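Local coordinates for C-1-tetrahydrofolate synthase, cytoplasmic, putative (Trypanosoma brucei, PDB 4CJX), which probably interconverts one-carbon forms of tetrahydrofolate as a homodimeric, NADP-dependent methylenetetrahydrofolate dehydrogenase and methenyltetrahydrofolate cyclohydrolase, at residues S60-G65 and I118-P123. Numbering follows the deposited sequence.
Sequences STIICG and IVVQLP. With 9L9 ((2S)-2-[[4-[[2,4-bis(azanyl)-6-oxidanylidene-1H-pyrimidin-5-yl]carbamoylamino]phenyl]carbonylamino]pentanedioic acid), chain G.
The parallel sheet of the catalytic domain meets the folate-site inhibitor here: strand 60-64 pairs with edge strand 118-120, and residues 120-122 bind the 9L9 pyrimidine. V119 bonds both ways, its N giving to S60 O (2.7 Å) and its O accepting from I62 N at 2.8 Å, a nearly straight bond (169°). The beta-branched T61, I62, I118, V119 and V120 suit extended strands and fill both faces. Toward helix 68-83, T61 CG2 lies alongside V119 CB (4.0 Å), while T61 OG1 is held by R78. On the other face, I62 CD1 reaches V120 CG2 and I118 CG2, with L109 of helix 99-110 packed on I62 and I118. Strand 87-93 flanks 60-64 across the sheet from 118-120, so the pairing belongs to the interior of an alpha/beta domain. Q121 N gives the next bond, to I62 O (3.0 Å), then a water bridges C64 N and Q121 O. Residues 120-122 present their other backbone edge to the inhibitor. V120 O accepts from 9L9 N2A (2.7 Å). L122 uses N toward 9L9 N1 (3.2 Å) and O toward 9L9 N7 (2.8 Å). Q121's amide, turned by the chi2 bend (71°), offers OE1 as acceptor to K77 while NE2 lies 3.3 Å from 9L9 N7.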
ATOM      1  N   SER B  60     -14.662  -3.124 -21.738  1.00 24.25           N
ATOM      2  CA  SER B  60     -14.157  -4.380 -22.215  1.00 25.33           C
ATOM      3  C   SER B  60     -13.927  -5.359 -21.072  1.00 24.42           C
ATOM      4  O   SER B  60     -13.244  -5.018 -20.122  1.00 23.25           O
ATOM      5  CB  SER B  60     -12.846  -4.174 -22.957  1.00 26.45           C
ATOM      6  OG  SER B  60     -12.421  -5.437 -23.439  1.00 28.46           O
ATOM      7  N   THR B  61     -14.458  -6.579 -21.187  1.00 25.09           N
ATOM      8  CA  THR B  61     -14.107  -7.674 -20.264  1.00 25.01           C
ATOM      9  C   THR B  61     -13.502  -8.884 -20.987  1.00 25.92           C
ATOM     10  O   THR B  61     -14.085  -9.407 -21.933  1.00 27.71           O
ATOM     11  CB  THR B  61     -15.337  -8.169 -19.494  1.00 25.01           C
ATOM     12  OG1 THR B  61     -16.342  -8.539 -20.433  1.00 26.34           O
ATOM     13  CG2 THR B  61     -15.879  -7.088 -18.561  1.00 24.02           C
ATOM     14  N   ILE B  62     -12.344  -9.320 -20.508  1.00 25.36           N
ATOM     15  CA  ILE B  62     -11.632 -10.467 -21.017  1.00 26.05           C
ATOM     16  C   ILE B  62     -11.703 -11.576 -19.982  1.00 25.85           C
ATOM     17  O   ILE B  62     -11.323 -11.388 -18.840  1.00 24.79           O
ATOM     18  CB  ILE B  62     -10.150 -10.130 -21.260  1.00 26.40           C
ATOM     19  CG1 ILE B  62     -10.006  -9.003 -22.300  1.00 27.07           C
ATOM     20  CG2 ILE B  62      -9.388 -11.371 -21.695  1.00 27.47           C
ATOM     21  CD1 ILE B  62      -8.588  -8.481 -22.445  1.00 27.21           C
ATOM     22  N   ILE B  63     -12.202 -12.733 -20.391  1.00 27.20           N
ATOM     23  CA  ILE B  63     -12.186 -13.913 -19.554  1.00 27.67           C
ATOM     24  C   ILE B  63     -11.363 -15.002 -20.235  1.00 29.30           C
ATOM     25  O   ILE B  63     -11.510 -15.251 -21.432  1.00 30.31           O
ATOM     26  CB  ILE B  63     -13.619 -14.378 -19.213  1.00 28.16           C
ATOM     27  CG1 ILE B  63     -13.589 -15.609 -18.295  1.00 29.09           C
ATOM     28  CG2 ILE B  63     -14.418 -14.703 -20.467  1.00 29.52           C
ATOM     29  CD1 ILE B  63     -14.952 -15.984 -17.742  1.00 29.51           C
ATOM     30  N   CYS B  64     -10.457 -15.605 -19.471  1.00 29.61           N
ATOM     31  CA  CYS B  64      -9.673 -16.740 -19.925  1.00 31.71           C
ATOM     32  C   CYS B  64     -10.193 -17.989 -19.207  1.00 32.90           C
ATOM     33  O   CYS B  64     -10.344 -17.986 -17.985  1.00 31.85           O
ATOM     34  CB  CYS B  64      -8.191 -16.546 -19.596  1.00 31.78           C
ATOM     35  SG  CYS B  64      -7.388 -15.126 -20.376  1.00 31.80           S
ATOM     36  N   GLY B  65     -10.466 -19.045 -19.969  1.00 34.95           N
ATOM     37  CA  GLY B  65     -10.910 -20.314 -19.419  1.00 36.47           C
ATOM     38  C   GLY B  65     -12.386 -20.303 -19.093  1.00 36.34           C
ATOM     39  O   GLY B  65     -13.125 -19.414 -19.515  1.00 35.74           O
ATOM     40  N   ILE B 118     -10.825  -1.477 -19.559  1.00 22.32           N
ATOM     41  CA  ILE B 118     -10.442  -2.864 -19.790  1.00 22.07           C
ATOM     42  C   ILE B 118     -10.356  -3.645 -18.482  1.00 21.07           C
ATOM     43  O   ILE B 118      -9.597  -3.297 -17.577  1.00 20.32           O
ATOM     44  CB  ILE B 118      -9.071  -2.949 -20.489  1.00 22.53           C
ATOM     45  CG1 ILE B 118      -9.136  -2.280 -21.862  1.00 23.64           C
ATOM     46  CG2 ILE B 118      -8.613  -4.397 -20.612  1.00 22.49           C
ATOM     47  CD1 ILE B 118      -7.775  -1.979 -22.463  1.00 24.57           C
ATOM     48  N   VAL B 119     -11.130  -4.720 -18.408  1.00 21.40           N
ATOM     49  CA  VAL B 119     -11.175  -5.589 -17.249  1.00 20.84           C
ATOM     50  C   VAL B 119     -10.628  -6.964 -17.648  1.00 21.39           C
ATOM     51  O   VAL B 119     -11.158  -7.630 -18.555  1.00 22.16           O
ATOM     52  CB  VAL B 119     -12.621  -5.721 -16.720  1.00 20.97           C
ATOM     53  CG1 VAL B 119     -12.755  -6.873 -15.711  1.00 21.02           C
ATOM     54  CG2 VAL B 119     -13.105  -4.428 -16.085  1.00 20.51           C
ATOM     55  N   VAL B 120      -9.571  -7.397 -16.972  1.00 20.83           N
ATOM     56  CA  VAL B 120      -9.023  -8.733 -17.198  1.00 21.44           C
ATOM     57  C   VAL B 120      -9.458  -9.570 -15.992  1.00 20.93           C
ATOM     58  O   VAL B 120      -8.908  -9.425 -14.910  1.00 20.50           O
ATOM     59  CB  VAL B 120      -7.475  -8.718 -17.358  1.00 21.67           C
ATOM     60  CG1 VAL B 120      -6.908 -10.135 -17.442  1.00 22.43           C
ATOM     61  CG2 VAL B 120      -7.056  -7.883 -18.570  1.00 22.08           C
ATOM     62  N   GLN B 121     -10.462 -10.420 -16.181  1.00 21.40           N
ATOM     63  CA  GLN B 121     -11.038 -11.184 -15.071  1.00 21.41           C
ATOM     64  C   GLN B 121     -10.014 -12.154 -14.451  1.00 22.07           C
ATOM     65  O   GLN B 121      -9.378 -12.933 -15.134  1.00 22.40           O
ATOM     66  CB  GLN B 121     -12.317 -11.907 -15.518  1.00 21.99           C
ATOM     67  CG  GLN B 121     -13.155 -12.507 -14.390  1.00 21.64           C
ATOM     68  CD  GLN B 121     -13.872 -11.492 -13.514  1.00 20.43           C
ATOM     69  OE1 GLN B 121     -14.164 -10.364 -13.926  1.00 19.89           O
ATOM     70  NE2 GLN B 121     -14.193 -11.908 -12.301  1.00 19.94           N
ATOM     71  N   LEU B 122      -9.826 -12.024 -13.143  1.00 22.24           N
ATOM     72  CA  LEU B 122      -8.924 -12.878 -12.395  1.00 23.46           C
ATOM     73  C   LEU B 122      -9.757 -13.944 -11.672  1.00 24.33           C
ATOM     74  O   LEU B 122     -10.921 -13.695 -11.321  1.00 24.03           O
ATOM     75  CB  LEU B 122      -8.136 -12.037 -11.366  1.00 22.90           C
ATOM     76  CG  LEU B 122      -7.462 -10.736 -11.820  1.00 22.39           C
ATOM     77  CD1 LEU B 122      -6.793 -10.021 -10.648  1.00 21.82           C
ATOM     78  CD2 LEU B 122      -6.453 -11.027 -12.911  1.00 23.45           C
ATOM     79  N   PRO B 123      -9.156 -15.101 -11.368  1.00 25.82           N
ATOM     80  CA  PRO B 123      -7.745 -15.419 -11.592  1.00 26.83           C
ATOM     81  C   PRO B 123      -7.465 -15.753 -13.056  1.00 28.09           C
ATOM     82  O   PRO B 123      -8.346 -16.250 -13.758  1.00 28.10           O
ATOM     83  CB  PRO B 123      -7.511 -16.647 -10.694  1.00 27.86           C
ATOM     84  CG  PRO B 123      -8.866 -17.273 -10.546  1.00 28.24           C
ATOM     85  CD  PRO B 123      -9.837 -16.127 -10.544  1.00 26.43           C
TER
HETATM   86  N2A 9L9 G1298     -10.279  -8.210 -12.877  1.00 18.23           N
HETATM   87  N1  9L9 G1298     -11.220  -9.792 -11.307  1.00 19.32           N
HETATM   88  C2  9L9 G1298     -11.203  -8.523 -11.779  1.00 17.71           C
HETATM   89  N3  9L9 G1298     -12.008  -7.514 -11.254  1.00 17.13           N
HETATM   90  C4  9L9 G1298     -12.829  -7.966 -10.212  1.00 16.95           C
HETATM   91  O4A 9L9 G1298     -13.522  -7.070  -9.757  1.00 17.14           O
HETATM   92  N5A 9L9 G1298     -13.819  -9.673  -8.783  1.00 20.26           N
HETATM   93  C5  9L9 G1298     -12.860  -9.269  -9.696  1.00 19.28           C
HETATM   94  C6  9L9 G1298     -12.039 -10.167 -10.301  1.00 18.98           C
HETATM   95  N7  9L9 G1298     -12.004 -11.552  -9.833  1.00 20.03           N
HETATM   96  O8A 9L9 G1298     -15.624  -9.330 -10.135  1.00 19.83           O
HETATM   97  N9  9L9 G1298     -15.915 -10.195  -8.078  1.00 19.63           N
HETATM   98  C1B 9L9 G1298     -17.277 -10.300  -8.062  1.00 20.47           C
HETATM   99  C2B 9L9 G1298     -17.854 -11.037  -7.008  1.00 21.39           C
HETATM  100  C3B 9L9 G1298     -19.234 -11.223  -6.909  1.00 21.86           C
HETATM  101  C4B 9L9 G1298     -20.098 -10.681  -7.862  1.00 22.41           C
HETATM  102  C5B 9L9 G1298     -19.527  -9.899  -8.890  1.00 22.33           C
HETATM  103  C6B 9L9 G1298     -18.142  -9.719  -8.999  1.00 20.45           C
HETATM  104  C7B 9L9 G1298     -21.601 -10.830  -7.703  1.00 23.15           C
HETATM  105  O7B 9L9 G1298     -22.291  -9.947  -8.153  1.00 22.30           O
HETATM  106  CAW 9L9 G1298     -15.137  -9.727  -9.089  1.00 20.61           C
HETATM  107  N   9L9 G1298     -22.161 -11.846  -7.011  1.00 25.83           N
HETATM  108  CA  9L9 G1298     -23.584 -11.985  -6.727  1.00 26.56           C
HETATM  109  C   9L9 G1298     -23.809 -11.609  -5.281  1.00 27.59           C
HETATM  110  OXT 9L9 G1298     -22.834 -11.702  -4.520  1.00 28.07           O
HETATM  111  CB  9L9 G1298     -24.119 -13.392  -6.849  1.00 28.22           C
HETATM  112  CG  9L9 G1298     -23.327 -14.214  -7.846  1.00 30.63           C
HETATM  113  CD  9L9 G1298     -24.125 -15.428  -8.203  1.00 31.62           C
HETATM  114  OE1 9L9 G1298     -25.253 -15.258  -8.665  1.00 35.68           O
HETATM  115  OE2 9L9 G1298     -23.628 -16.548  -8.020  1.00 35.05           O
HETATM  116  O   9L9 G1298     -24.935 -11.244  -4.868  1.00 27.83           O
HETATM  117  O   HOH W   1     -10.296 -15.049 -16.728  1.00 31.36           O